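Local structure of capsid polyprotein (Turkey astrovirus 2, 3TS3) at residues 26-29 and 33-36; 85-90 and 96-101; 108-113 and 156-161. The protein forms the projection (spike) domain of an astrovirus capsid protein, whose whole polyprotein probably self-assembles into an icosahedral T=3 immature capsid. All blocks are in the same frame, centred on the assembly; numbering follows the deposited sequence.

Interaction 1: 26-29 and 33-36; sequences VSTT and VFCL. With SO4 (sulfate ion), chain I.
V33 turns its isopropyl group into the loop 26-29, where it meets V26 and S27. Both methyls are set against the carbonyl O of S27, CG2 at 3.6 Å; CG1 lies 3.4 Å from V26 CG1, a closeness that is doubtful because V33 has two modelled conformers. T28, the next largest contributor, comes in with its methyl, CG2 meeting F34 CE2 obliquely at 4.0 Å. Its chi1 of 58° sets CG2 anti to the carbonyl carbon, facing F34, while OG1 bonds to E114 and to the backbone N of A116. The F34 ring also packs on F17, on L88 of the adjacent strand 87-90 and on I144 and M146 of strand 142-148. The side chain of S27 points away from V33, and its OG accepts from T29 N (3.2 Å, 162°), an ST turn. The same OG donates to O3 of a sulfate at 2.7 Å, an ion probably from the crystallisation liquor that R25 also holds. No hydrogen bond joins the two segments: loop and strand meet through methyls, the F34 ring and the S27 carbonyl, so the contact rests on van der Waals packing, while the hydroxyls of S27 and T28 bond away from it.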
loop_
_atom_site.group_PDB
_atom_site.type_symbol
_atom_site.label_atom_id
_atom_site.label_comp_id
_atom_site.label_asym_id
_atom_site.label_seq_id
_atom_site.Cartn_x
_atom_site.Cartn_y
_atom_site.Cartn_z
ATOM N N VAL C 26 3.334 -1.995 21.085
ATOM C CA VAL C 26 3.068 -3.275 20.461
ATOM C C VAL C 26 4.437 -3.794 20.049
ATOM O O VAL C 26 5.141 -3.148 19.306
ATOM C CB VAL C 26 2.147 -3.129 19.239
ATOM C CG1 VAL C 26 1.998 -4.463 18.507
ATOM C CG2 VAL C 26 0.785 -2.629 19.681
ATOM N N SER C 27 4.820 -4.957 20.546
ATOM C CA SER C 27 6.150 -5.471 20.250
ATOM C C SER C 27 6.341 -5.812 18.783
ATOM O O SER C 27 5.425 -6.273 18.131
ATOM C CB SER C 27 6.469 -6.701 21.094
ATOM O OG SER C 27 7.726 -7.226 20.723
ATOM N N THR C 28 7.560 -5.608 18.299
ATOM C CA THR C 28 7.911 -5.880 16.910
ATOM C C THR C 28 8.481 -7.283 16.696
ATOM O O THR C 28 8.998 -7.580 15.639
ATOM C CB THR C 28 8.878 -4.831 16.324
ATOM O OG1 THR C 28 10.072 -4.764 17.109
ATOM C CG2 THR C 28 8.217 -3.466 16.285
ATOM N N THR C 29 8.386 -8.136 17.710
ATOM C CA THR C 29 8.866 -9.504 17.576
ATOM C C THR C 29 8.106 -10.303 16.531
ATOM O O THR C 29 8.706 -11.074 15.797
ATOM C CB THR C 29 8.751 -10.283 18.881
ATOM O OG1 THR C 29 9.518 -9.639 19.890
ATOM C CG2 THR C 29 9.285 -11.684 18.684
ATOM N N VAL C 33 3.428 -6.900 12.216
ATOM C CA VAL C 33 2.942 -5.846 13.167
ATOM C C VAL C 33 3.062 -4.425 12.564
ATOM O O VAL C 33 2.307 -3.559 12.978
ATOM C CB VAL C 33 3.785 -5.906 14.465
ATOM C CG1 VAL C 33 3.386 -4.808 15.406
ATOM C CG2 VAL C 33 3.621 -7.267 15.147
ATOM N N PHE C 34 3.834 -4.293 11.492
ATOM C CA PHE C 34 3.789 -3.059 10.709
ATOM C C PHE C 34 3.936 -3.287 9.206
ATOM O O PHE C 34 4.577 -4.227 8.762
ATOM C CB PHE C 34 4.741 -1.982 11.213
ATOM C CG PHE C 34 6.188 -2.379 11.188
ATOM C CD1 PHE C 34 6.990 -2.080 10.101
ATOM C CD2 PHE C 34 6.757 -2.999 12.274
ATOM C CE1 PHE C 34 8.320 -2.422 10.097
ATOM C CE2 PHE C 34 8.086 -3.338 12.265
ATOM C CZ PHE C 34 8.863 -3.048 11.181
ATOM N N CYS C 35 3.327 -2.394 8.443
ATOM C CA CYS C 35 3.326 -2.452 7.002
ATOM C C CYS C 35 3.884 -1.160 6.417
ATOM O O CYS C 35 3.444 -0.083 6.782
ATOM C CB CYS C 35 1.887 -2.652 6.524
ATOM S SG CYS C 35 1.613 -2.384 4.759
ATOM N N LEU C 36 4.826 -1.290 5.491
ATOM C CA LEU C 36 5.366 -0.135 4.793
ATOM C C LEU C 36 4.584 0.091 3.510
ATOM O O LEU C 36 4.550 -0.762 2.638
ATOM C CB LEU C 36 6.843 -0.346 4.441
ATOM C CG LEU C 36 7.477 0.713 3.533
ATOM C CD1 LEU C 36 7.616 2.052 4.253
ATOM C CD2 LEU C 36 8.828 0.235 3.012
HETATM S S SO4 I . 9.661 -7.497 23.621
HETATM O O1 SO4 I . 10.643 -8.219 24.434
HETATM O O2 SO4 I . 10.347 -6.526 22.780
HETATM O O3 SO4 I . 8.941 -8.463 22.797
HETATM O O4 SO4 I . 8.707 -6.820 24.497
#

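Interaction 2: 85-90 and 96-101; sequences TGVLFG and VGVMQT
V98 projects its two methyls into the hollow between V87 and F89 on the opposite strand. CG2 rests over one face of the F89 ring, 3.8 Å from the centroid and 16° off the normal, a CH-pi contact displaced toward the rim. CG1, anti to the backbone N (chi1 168°), reaches instead to V87 CB at 3.9 Å, the two valines crossing at about a right angle. On the other face of the sheet L88 CB is met by Q100 CB and by the terminal methyl of M99; the bend of M99 at chi2 (87°) helps bring its CE to 3.9 Å from L88 CB. These strands, 87-90 and 98-101, form an antiparallel beta hairpin with a classic bulge, M99 and Q100 both facing L88. L88 N donates to Q100 O, and L88 O takes the N-H of M99, N to O 2.9 Å, plus a weak, longer bond from Q100 N. Nearer the turn G97, with positive phi, turns its O to G90 N at 2.9 Å, and a water links G90 O to G97 N. The methyl CG2 of V96 packs 3.8 Å from G90 CA, on the side where G90 carries no side chain. The V87, F89 and V98 face packs against a second subunit, with V87 on F89 and V98 on L6 of that chain.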
loop_
_atom_site.group_PDB
_atom_site.type_symbol
_atom_site.label_atom_id
_atom_site.label_comp_id
_atom_site.label_asym_id
_atom_site.label_seq_id
_atom_site.Cartn_x
_atom_site.Cartn_y
_atom_site.Cartn_z
ATOM N N THR C 85 7.472 9.719 0.791
ATOM C CA THR C 85 6.067 9.327 0.873
ATOM C C THR C 85 5.734 8.162 1.807
ATOM O O THR C 85 4.576 7.876 2.048
ATOM C CB THR C 85 5.511 9.013 -0.522
ATOM O OG1 THR C 85 6.024 7.761 -0.983
ATOM C CG2 THR C 85 5.914 10.104 -1.494
ATOM N N GLY C 86 6.758 7.511 2.329
ATOM C CA GLY C 86 6.542 6.329 3.137
ATOM C C GLY C 86 5.765 6.518 4.425
ATOM O O GLY C 86 5.912 7.504 5.122
ATOM N N VAL C 87 4.923 5.539 4.727
ATOM C CA VAL C 87 4.165 5.531 5.970
ATOM C C VAL C 87 4.120 4.107 6.499
ATOM O O VAL C 87 4.309 3.168 5.742
ATOM C CB VAL C 87 2.716 6.035 5.782
ATOM C CG1 VAL C 87 2.700 7.477 5.303
ATOM C CG2 VAL C 87 1.944 5.128 4.834
ATOM N N LEU C 88 3.878 3.953 7.794
ATOM C CA LEU C 88 3.668 2.624 8.346
ATOM C C LEU C 88 2.233 2.474 8.808
ATOM O O LEU C 88 1.742 3.304 9.556
ATOM C CB LEU C 88 4.580 2.348 9.544
ATOM C CG LEU C 88 6.098 2.311 9.382
ATOM C CD1 LEU C 88 6.739 1.762 10.659
ATOM C CD2 LEU C 88 6.505 1.470 8.171
ATOM N N PHE C 89 1.586 1.410 8.347
ATOM C CA PHE C 89 0.273 1.018 8.838
ATOM C C PHE C 89 0.515 0.037 9.968
ATOM O O PHE C 89 1.419 -0.772 9.902
ATOM C CB PHE C 89 -0.551 0.282 7.778
ATOM C CG PHE C 89 -1.206 1.172 6.755
ATOM C CD1 PHE C 89 -0.512 1.587 5.645
ATOM C CD2 PHE C 89 -2.527 1.548 6.887
ATOM C CE1 PHE C 89 -1.105 2.375 4.699
ATOM C CE2 PHE C 89 -3.130 2.348 5.947
ATOM C CZ PHE C 89 -2.424 2.754 4.845
ATOM N N GLY C 90 -0.313 0.120 10.994
ATOM C CA GLY C 90 -0.264 -0.803 12.109
ATOM C C GLY C 90 -0.916 -2.142 11.829
ATOM O O GLY C 90 -1.716 -2.272 10.922
ATOM N N VAL C 96 -5.411 1.052 13.985
ATOM C CA VAL C 96 -4.718 2.341 13.988
ATOM C C VAL C 96 -4.426 2.956 12.625
ATOM O O VAL C 96 -4.197 4.148 12.531
ATOM C CB VAL C 96 -3.428 2.345 14.853
ATOM C CG1 VAL C 96 -3.776 2.127 16.321
ATOM C CG2 VAL C 96 -2.441 1.307 14.363
ATOM N N GLY C 97 -4.399 2.137 11.582
ATOM C CA GLY C 97 -4.065 2.635 10.261
ATOM C C GLY C 97 -2.674 3.238 10.210
ATOM O O GLY C 97 -1.748 2.672 10.763
ATOM N N VAL C 98 -2.531 4.404 9.591
ATOM C CA VAL C 98 -1.210 5.003 9.482
ATOM C C VAL C 98 -0.806 5.562 10.840
ATOM O O VAL C 98 -1.462 6.426 11.380
ATOM C CB VAL C 98 -1.202 6.136 8.443
ATOM C CG1 VAL C 98 0.082 6.960 8.543
ATOM C CG2 VAL C 98 -1.403 5.573 7.030
ATOM N N MET C 99 0.265 5.016 11.397
ATOM C CA MET C 99 0.586 5.398 12.743
ATOM C C MET C 99 2.016 5.888 12.811
ATOM O O MET C 99 2.365 6.463 13.830
ATOM C CB MET C 99 0.276 4.291 13.779
ATOM C CG MET C 99 0.865 2.909 13.483
ATOM S SD MET C 99 2.542 2.747 14.134
ATOM C CE MET C 99 3.236 1.479 13.075
ATOM N N GLN C 100 2.728 5.861 11.691
ATOM C CA GLN C 100 3.982 6.594 11.539
ATOM C C GLN C 100 4.125 7.110 10.132
ATOM O O GLN C 100 3.644 6.513 9.195
ATOM C CB GLN C 100 5.232 5.736 11.806
ATOM C CG GLN C 100 5.245 4.945 13.083
ATOM C CD GLN C 100 5.669 5.748 14.295
ATOM O OE1 GLN C 100 5.990 6.929 14.210
ATOM N NE2 GLN C 100 5.677 5.091 15.436
ATOM N N THR C 101 4.823 8.229 10.007
ATOM C CA THR C 101 5.353 8.674 8.740
ATOM C C THR C 101 6.833 8.351 8.850
ATOM O O THR C 101 7.308 7.983 9.906
ATOM C CB THR C 101 5.193 10.163 8.499
ATOM O OG1 THR C 101 5.844 10.883 9.542
ATOM C CG2 THR C 101 3.730 10.546 8.464
HETATM O O HOH W 1 -4.203 -0.702 11.440
#

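Interaction 3: 108-113 and 156-161; sequences HIKDYT and LFYRTS
The ring of Y158 takes I109 on one face and K110 at its edge. CG2 of I109 stands over that face, 4.0 Å from the centroid and 21° off the ring normal, a CH-pi contact shifted toward the rim above CD2 and CE2. The other branch of the same side chain, CG1, passes to the root of the ring and meets Y158 CB at 3.6 Å. This two-pronged grip follows from chi1 of I109 (-165°), which sets CG1 anti to the backbone N and leaves CG2 between N and the carbonyl carbon. Near the ring plane, the extended aliphatic chain of K110 brings CE to 4.1 Å from Y158 CE2; the same carbon touches T160 CG2 at 3.9 Å. I109 and K110 are the two central residues of a type I beta turn, H108 to D111, closed by D111 N bonding to H108 O, so a loop corner is pressed against the end of strand 153-159 in the antiparallel sheet. Y158 also meets the ring of Y165 on the adjacent strand 164-171. T160 turns its hydroxyl to D141, leaving the methyl for K110. After the corner, D111 OD1 accepts from T113 OG1 at 2.7 Å on its syn side, 24° out of the carboxylate plane, and Y112 forms a cation-pi pair with K119.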
loop_
_atom_site.group_PDB
_atom_site.type_symbol
_atom_site.label_atom_id
_atom_site.label_comp_id
_atom_site.label_asym_id
_atom_site.label_seq_id
_atom_site.Cartn_x
_atom_site.Cartn_y
_atom_site.Cartn_z
ATOM N N HIS C 108 12.104 6.406 16.423
ATOM C CA HIS C 108 12.225 5.016 16.842
ATOM C C HIS C 108 13.160 4.131 16.023
ATOM O O HIS C 108 13.425 3.001 16.407
ATOM C CB HIS C 108 10.828 4.397 16.830
ATOM C CG HIS C 108 9.790 5.276 17.452
ATOM N ND1 HIS C 108 9.676 5.441 18.814
ATOM C CD2 HIS C 108 8.841 6.065 16.896
ATOM C CE1 HIS C 108 8.694 6.287 19.069
ATOM N NE2 HIS C 108 8.173 6.680 17.923
ATOM N N ILE C 109 13.628 4.636 14.894
ATOM C CA ILE C 109 14.387 3.831 13.944
ATOM C C ILE C 109 15.706 3.317 14.514
ATOM O O ILE C 109 16.191 2.281 14.103
ATOM C CB ILE C 109 14.538 4.528 12.567
ATOM C CG1 ILE C 109 14.994 3.534 11.499
ATOM C CG2 ILE C 109 15.459 5.737 12.649
ATOM C CD1 ILE C 109 14.023 2.412 11.241
ATOM N N LYS C 110 16.253 4.047 15.473
ATOM C CA LYS C 110 17.505 3.662 16.105
ATOM C C LYS C 110 17.289 3.003 17.464
ATOM O O LYS C 110 18.204 2.928 18.266
ATOM C CB LYS C 110 18.458 4.852 16.218
ATOM C CG LYS C 110 18.839 5.456 14.884
ATOM C CD LYS C 110 19.861 6.549 15.083
ATOM C CE LYS C 110 20.053 7.368 13.834
ATOM N NZ LYS C 110 21.028 8.480 14.079
ATOM N N ASP C 111 16.073 2.532 17.713
ATOM C CA ASP C 111 15.769 1.836 18.952
ATOM C C ASP C 111 16.103 0.364 18.780
ATOM O O ASP C 111 15.241 -0.448 18.494
ATOM C CB ASP C 111 14.299 1.986 19.328
ATOM C CG ASP C 111 13.989 1.354 20.656
ATOM O OD1 ASP C 111 14.945 0.878 21.294
ATOM O OD2 ASP C 111 12.811 1.317 21.046
ATOM N N TYR C 112 17.373 0.052 18.987
ATOM C CA TYR C 112 17.929 -1.279 18.773
ATOM C C TYR C 112 17.371 -2.322 19.724
ATOM O O TYR C 112 17.513 -3.511 19.500
ATOM C CB TYR C 112 19.455 -1.237 18.764
ATOM C CG TYR C 112 19.991 -0.406 17.617
ATOM C CD1 TYR C 112 19.892 -0.851 16.312
ATOM C CD2 TYR C 112 20.576 0.829 17.839
ATOM C CE1 TYR C 112 20.364 -0.100 15.270
ATOM C CE2 TYR C 112 21.053 1.584 16.804
ATOM C CZ TYR C 112 20.943 1.120 15.521
ATOM O OH TYR C 112 21.419 1.879 14.484
ATOM N N THR C 113 16.732 -1.867 20.786
ATOM C CA THR C 113 16.041 -2.774 21.688
ATOM C C THR C 113 14.808 -3.427 21.037
ATOM O O THR C 113 14.407 -4.506 21.427
ATOM C CB THR C 113 15.743 -2.150 23.059
ATOM O OG1 THR C 113 14.663 -1.229 22.945
ATOM C CG2 THR C 113 16.973 -1.434 23.580
ATOM N N LEU C 156 14.627 -3.243 4.853
ATOM C CA LEU C 156 14.446 -1.804 4.940
ATOM C C LEU C 156 15.602 -1.280 5.782
ATOM O O LEU C 156 15.800 -1.715 6.909
ATOM C CB LEU C 156 13.109 -1.451 5.592
ATOM C CG LEU C 156 12.816 0.028 5.876
ATOM C CD1 LEU C 156 12.709 0.837 4.603
ATOM C CD2 LEU C 156 11.542 0.157 6.692
ATOM N N PHE C 157 16.361 -0.351 5.218
ATOM C CA PHE C 157 17.496 0.229 5.908
ATOM C C PHE C 157 17.208 1.686 6.220
ATOM O O PHE C 157 16.418 2.328 5.549
ATOM C CB PHE C 157 18.744 0.235 5.016
ATOM C CG PHE C 157 19.264 -1.121 4.625
ATOM C CD1 PHE C 157 20.047 -1.857 5.493
ATOM C CD2 PHE C 157 19.041 -1.619 3.359
ATOM C CE1 PHE C 157 20.547 -3.085 5.120
ATOM C CE2 PHE C 157 19.542 -2.838 2.982
ATOM C CZ PHE C 157 20.294 -3.572 3.866
ATOM N N TYR C 158 17.874 2.202 7.243
ATOM C CA TYR C 158 17.909 3.630 7.461
ATOM C C TYR C 158 19.368 4.012 7.255
ATOM O O TYR C 158 20.223 3.654 8.059
ATOM C CB TYR C 158 17.430 4.002 8.860
ATOM C CG TYR C 158 17.354 5.497 9.102
ATOM C CD1 TYR C 158 16.519 6.292 8.351
ATOM C CD2 TYR C 158 18.105 6.096 10.087
ATOM C CE1 TYR C 158 16.445 7.647 8.559
ATOM C CE2 TYR C 158 18.036 7.450 10.307
ATOM C CZ TYR C 158 17.202 8.225 9.541
ATOM O OH TYR C 158 17.128 9.582 9.756
ATOM N N ARG C 159 19.645 4.745 6.179
ATOM C CA ARG C 159 21.010 5.180 5.907
ATOM C C ARG C 159 21.197 6.491 6.647
ATOM O O ARG C 159 20.802 7.547 6.186
ATOM C CB ARG C 159 21.240 5.365 4.406
ATOM C CG ARG C 159 22.689 5.681 4.034
ATOM C CD ARG C 159 22.847 6.179 2.599
ATOM N NE ARG C 159 22.562 5.161 1.596
ATOM C CZ ARG C 159 21.759 5.330 0.554
ATOM N NH1 ARG C 159 21.134 6.482 0.363
ATOM N NH2 ARG C 159 21.579 4.335 -0.296
ATOM N N THR C 160 21.830 6.398 7.805
ATOM C CA THR C 160 21.967 7.513 8.726
ATOM C C THR C 160 22.712 8.697 8.129
ATOM O O THR C 160 22.414 9.829 8.455
ATOM C CB THR C 160 22.643 7.085 10.042
ATOM O OG1 THR C 160 23.962 6.613 9.776
ATOM C CG2 THR C 160 21.861 5.973 10.698
ATOM N N SER C 161 23.658 8.434 7.238
ATOM C CA SER C 161 24.475 9.504 6.686
ATOM C C SER C 161 23.649 10.547 5.947
ATOM O O SER C 161 23.955 11.726 6.013
ATOM C CB SER C 161 25.554 8.946 5.758
ATOM O OG SER C 161 24.992 8.258 4.657
#

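The three contacts follow one another along the chain, each closing before the next opens, and all reach the same large antiparallel sheet of the spike domain. Interactions 1 and 2 have centres about 11 Å apart and are directly coupled: strand 34-37 pairs with strand 87-90, with C35 O close to F89 N at 2.9 Å, a probable hydrogen bond. Interaction 3 lies about 15 Å from interaction 1 and 16 Å from interaction 2, between centres. It reaches the first through L36 and L156, and the second through Q100 and H108. The shared sheet thus has one region at the subunit interface (interaction 2) and another packed by a loop of its own chain (interaction 3).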